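Local coordinates for thymidylate synthase 1 (Bacillus subtilis, PDB 1BKP), which catalyses the reductive methylation of dUMP to dTMP, with 5,10-methylenetetrahydrofolate as both methyl donor and reductant, supplying a precursor for DNA synthesis, at residues R225-R236 and D270-V278. Sequence-based numbering, arbitrary orientation.
Sequences RHIDNLKIQMER and DKLLFEVAV
His226, Asn229 and Arg236, spaced along segment 225-236, each donate a side-chain N-H to a backbone carbonyl of the extended segment 270-278, illustrating how a tail without regular structure can be fixed to a helix. His226 NE2 reaches Glu275 O at 2.7 Å, nearly straight and in the ring plane, on a lone pair of the carbonyl. Asn229 ND2 meets Leu273 O at 2.8 Å from above the carbonyl plane, a more bent bond (137° at the hydrogen). Arg236, its chain bent at chi2 and chi3, brings NH2 to 2.6 Å from Asp270 O; the same nitrogen also bonds Thr59 O. Ring contacts accompany these bonds. Phe274 turns its edge to the face of His226, planes at 86°, while Asn229 ND2 lies over one Phe274 face. With an alanine here in place of the histidine, Glu275 O would probably be left without this donor and the Phe274 edge without the ring it packs on. In the aliphatic packing, Leu272 CD1 sits 3.6 Å from Gln233 CG; the same methyl lies over one face of the Arg236 guanidinium. Ala277, predicted to bind the folate, lies two residues beyond Glu275. The arrangement ties the helix after strand 209-223 to the C-terminal segment, whose last residues in thymidylate synthases close over the active site when ligands bind.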
loop_
_atom_site.group_PDB
_atom_site.type_symbol
_atom_site.label_atom_id
_atom_site.label_comp_id
_atom_site.label_asym_id
_atom_site.label_seq_id
_atom_site.Cartn_x
_atom_site.Cartn_y
_atom_site.Cartn_z
ATOM N N ARG A 225 16.317 4.000 -22.914
ATOM C CA ARG A 225 15.999 4.495 -24.288
ATOM C C ARG A 225 14.710 5.237 -24.382
ATOM O O ARG A 225 14.330 5.694 -25.483
ATOM C CB ARG A 225 15.974 3.353 -25.294
ATOM C CG ARG A 225 17.329 2.735 -25.483
ATOM C CD ARG A 225 17.240 1.547 -26.489
ATOM N NE ARG A 225 18.547 0.949 -26.709
ATOM C CZ ARG A 225 18.793 -0.059 -27.555
ATOM N NH1 ARG A 225 17.832 -0.615 -28.294
ATOM N NH2 ARG A 225 20.032 -0.523 -27.639
ATOM N N HIS A 226 13.937 5.281 -23.285
ATOM C CA HIS A 226 12.693 6.053 -23.378
ATOM C C HIS A 226 12.921 7.489 -22.996
ATOM O O HIS A 226 12.071 8.311 -23.211
ATOM C CB HIS A 226 11.586 5.429 -22.516
ATOM C CG HIS A 226 11.118 4.128 -23.049
ATOM N ND1 HIS A 226 10.461 3.201 -22.289
ATOM C CD2 HIS A 226 11.310 3.553 -24.267
ATOM C CE1 HIS A 226 10.256 2.091 -23.002
ATOM N NE2 HIS A 226 10.757 2.281 -24.211
ATOM N N ILE A 227 14.110 7.773 -22.439
ATOM C CA ILE A 227 14.429 9.101 -21.939
ATOM C C ILE A 227 14.295 10.271 -22.953
ATOM O O ILE A 227 13.714 11.321 -22.634
ATOM C CB ILE A 227 15.781 9.056 -21.226
ATOM C CG1 ILE A 227 15.620 8.309 -19.887
ATOM C CG2 ILE A 227 16.295 10.535 -20.970
ATOM C CD1 ILE A 227 16.905 7.983 -19.328
ATOM N N ASP A 228 14.880 10.111 -24.151
ATOM C CA ASP A 228 14.744 11.185 -25.114
ATOM C C ASP A 228 13.323 11.600 -25.395
ATOM O O ASP A 228 13.048 12.798 -25.445
ATOM C CB ASP A 228 15.472 10.938 -26.452
ATOM C CG ASP A 228 15.170 12.096 -27.484
ATOM O OD1 ASP A 228 15.500 13.293 -27.191
ATOM O OD2 ASP A 228 14.529 11.829 -28.550
ATOM N N ASN A 229 12.415 10.637 -25.605
ATOM C CA ASN A 229 11.005 10.960 -25.896
ATOM C C ASN A 229 10.378 11.640 -24.671
ATOM O O ASN A 229 9.592 12.567 -24.828
ATOM C CB ASN A 229 10.155 9.715 -26.141
ATOM C CG ASN A 229 10.237 9.202 -27.569
ATOM O OD1 ASN A 229 10.762 9.850 -28.458
ATOM N ND2 ASN A 229 9.805 7.968 -27.756
ATOM N N LEU A 230 10.786 11.239 -23.446
ATOM C CA LEU A 230 10.143 11.822 -22.261
ATOM C C LEU A 230 10.566 13.285 -22.140
ATOM O O LEU A 230 9.803 14.149 -21.670
ATOM C CB LEU A 230 10.519 11.019 -20.978
ATOM C CG LEU A 230 9.935 9.637 -20.882
ATOM C CD1 LEU A 230 10.554 8.863 -19.661
ATOM C CD2 LEU A 230 8.411 9.821 -20.755
ATOM N N LYS A 231 11.810 13.543 -22.531
ATOM C CA LYS A 231 12.360 14.908 -22.510
ATOM C C LYS A 231 11.534 15.722 -23.488
ATOM O O LYS A 231 11.264 16.879 -23.227
ATOM C CB LYS A 231 13.845 14.924 -22.928
ATOM C CG LYS A 231 14.807 14.570 -21.756
ATOM C CD LYS A 231 16.229 14.724 -22.304
ATOM C CE LYS A 231 17.284 14.094 -21.424
ATOM N NZ LYS A 231 17.697 15.031 -20.365
ATOM N N ILE A 232 11.211 15.151 -24.658
ATOM C CA ILE A 232 10.323 15.842 -25.608
ATOM C C ILE A 232 8.979 16.121 -24.972
ATOM O O ILE A 232 8.511 17.276 -24.978
ATOM C CB ILE A 232 10.066 14.982 -26.888
ATOM C CG1 ILE A 232 11.314 14.975 -27.756
ATOM C CG2 ILE A 232 8.789 15.508 -27.732
ATOM C CD1 ILE A 232 11.121 13.907 -28.874
ATOM N N GLN A 233 8.330 15.094 -24.407
ATOM C CA GLN A 233 7.037 15.296 -23.767
ATOM C C GLN A 233 7.016 16.409 -22.769
ATOM O O GLN A 233 6.047 17.075 -22.607
ATOM C CB GLN A 233 6.608 14.065 -22.979
ATOM C CG GLN A 233 5.727 13.255 -23.734
ATOM C CD GLN A 233 5.267 12.062 -22.989
ATOM O OE1 GLN A 233 5.946 11.012 -23.031
ATOM N NE2 GLN A 233 4.066 12.180 -22.326
ATOM N N MET A 234 8.071 16.524 -21.994
ATOM C CA MET A 234 8.129 17.521 -20.991
ATOM C C MET A 234 8.138 18.931 -21.492
ATOM O O MET A 234 7.781 19.805 -20.742
ATOM C CB MET A 234 9.293 17.269 -20.050
ATOM C CG MET A 234 8.897 16.175 -19.027
ATOM S SD MET A 234 10.146 15.865 -17.856
ATOM C CE MET A 234 11.670 15.574 -18.842
ATOM N N GLU A 235 8.658 19.167 -22.690
ATOM C CA GLU A 235 8.713 20.512 -23.247
ATOM C C GLU A 235 7.492 20.832 -24.067
ATOM O O GLU A 235 7.380 21.914 -24.589
ATOM C CB GLU A 235 9.915 20.687 -24.213
ATOM C CG GLU A 235 11.333 20.539 -23.652
ATOM C CD GLU A 235 12.444 20.401 -24.791
ATOM O OE1 GLU A 235 12.234 20.769 -25.996
ATOM O OE2 GLU A 235 13.559 19.920 -24.462
ATOM N N ARG A 236 6.584 19.890 -24.195
ATOM C CA ARG A 236 5.383 20.154 -24.986
ATOM C C ARG A 236 4.315 21.011 -24.335
ATOM O O ARG A 236 4.242 21.176 -23.095
ATOM C CB ARG A 236 4.793 18.799 -25.412
ATOM C CG ARG A 236 4.983 18.561 -26.851
ATOM C CD ARG A 236 5.559 17.251 -27.234
ATOM N NE ARG A 236 4.629 16.205 -27.460
ATOM C CZ ARG A 236 4.557 15.259 -28.432
ATOM N NH1 ARG A 236 5.323 15.059 -29.535
ATOM N NH2 ARG A 236 3.735 14.276 -28.104
ATOM N N ASP A 270 1.325 15.026 -30.476
ATOM C CA ASP A 270 1.560 13.964 -31.474
ATOM C C ASP A 270 2.187 12.667 -30.955
ATOM O O ASP A 270 2.933 12.648 -29.933
ATOM C CB ASP A 270 2.378 14.564 -32.615
ATOM C CG ASP A 270 1.585 15.646 -33.420
ATOM O OD1 ASP A 270 0.332 15.669 -33.374
ATOM O OD2 ASP A 270 2.212 16.451 -34.125
ATOM N N LYS A 271 2.056 11.607 -31.753
ATOM C CA LYS A 271 2.510 10.309 -31.349
ATOM C C LYS A 271 3.973 10.197 -31.234
ATOM O O LYS A 271 4.723 10.723 -32.097
ATOM C CB LYS A 271 2.017 9.287 -32.379
ATOM C CG LYS A 271 2.431 7.874 -32.078
ATOM C CD LYS A 271 1.184 7.177 -31.712
ATOM C CE LYS A 271 1.396 5.709 -31.582
ATOM N NZ LYS A 271 0.332 5.245 -30.640
ATOM N N LEU A 272 4.406 9.523 -30.195
ATOM C CA LEU A 272 5.838 9.268 -29.976
ATOM C C LEU A 272 5.944 7.759 -29.965
ATOM O O LEU A 272 5.115 7.128 -29.344
ATOM C CB LEU A 272 6.237 9.734 -28.556
ATOM C CG LEU A 272 6.190 11.237 -28.322
ATOM C CD1 LEU A 272 6.107 11.529 -26.814
ATOM C CD2 LEU A 272 7.445 11.879 -29.003
ATOM N N LEU A 273 6.987 7.186 -30.568
ATOM C CA LEU A 273 7.128 5.737 -30.620
ATOM C C LEU A 273 8.189 5.353 -29.551
ATOM O O LEU A 273 9.258 5.887 -29.540
ATOM C CB LEU A 273 7.699 5.299 -32.005
ATOM C CG LEU A 273 6.697 5.166 -33.208
ATOM C CD1 LEU A 273 5.661 6.112 -33.136
ATOM C CD2 LEU A 273 7.390 5.272 -34.569
ATOM N N PHE A 274 7.837 4.473 -28.645
ATOM C CA PHE A 274 8.771 4.012 -27.619
ATOM C C PHE A 274 9.215 2.585 -27.955
ATOM O O PHE A 274 8.409 1.685 -28.179
ATOM C CB PHE A 274 8.010 3.984 -26.289
ATOM C CG PHE A 274 7.634 5.330 -25.788
ATOM C CD1 PHE A 274 8.541 6.066 -24.982
ATOM C CD2 PHE A 274 6.401 5.884 -26.084
ATOM C CE1 PHE A 274 8.267 7.300 -24.475
ATOM C CE2 PHE A 274 6.102 7.171 -25.563
ATOM C CZ PHE A 274 7.038 7.865 -24.760
ATOM N N GLU A 275 10.513 2.402 -27.990
ATOM C CA GLU A 275 11.169 1.123 -28.227
ATOM C C GLU A 275 10.610 0.076 -27.272
ATOM O O GLU A 275 10.417 0.344 -26.092
ATOM C CB GLU A 275 12.666 1.296 -27.921
ATOM C CG GLU A 275 13.465 2.529 -28.590
ATOM C CD GLU A 275 12.973 4.026 -28.331
ATOM O OE1 GLU A 275 12.353 4.427 -27.305
ATOM O OE2 GLU A 275 13.258 4.848 -29.231
ATOM N N VAL A 276 10.361 -1.116 -27.789
ATOM C CA VAL A 276 9.854 -2.258 -27.015
ATOM C C VAL A 276 10.959 -2.984 -26.212
ATOM O O VAL A 276 12.011 -3.325 -26.779
ATOM C CB VAL A 276 9.274 -3.349 -27.948
ATOM C CG1 VAL A 276 7.800 -3.371 -27.874
ATOM C CG2 VAL A 276 9.673 -3.076 -29.364
ATOM N N ALA A 277 10.698 -3.254 -24.927
ATOM C CA ALA A 277 11.638 -3.980 -24.066
ATOM C C ALA A 277 10.937 -5.275 -23.657
ATOM O O ALA A 277 9.922 -5.243 -22.932
ATOM C CB ALA A 277 12.037 -3.141 -22.821
ATOM N N VAL A 278 11.498 -6.390 -24.124
ATOM C CA VAL A 278 10.973 -7.743 -23.908
ATOM C C VAL A 278 11.508 -8.476 -22.634
ATOM O O VAL A 278 12.540 -9.150 -22.707
ATOM C CB VAL A 278 11.252 -8.599 -25.217
ATOM C CG1 VAL A 278 10.719 -10.002 -25.087
ATOM C CG2 VAL A 278 10.617 -7.963 -26.431
ATOM O OXT VAL A 278 10.889 -8.408 -21.560
#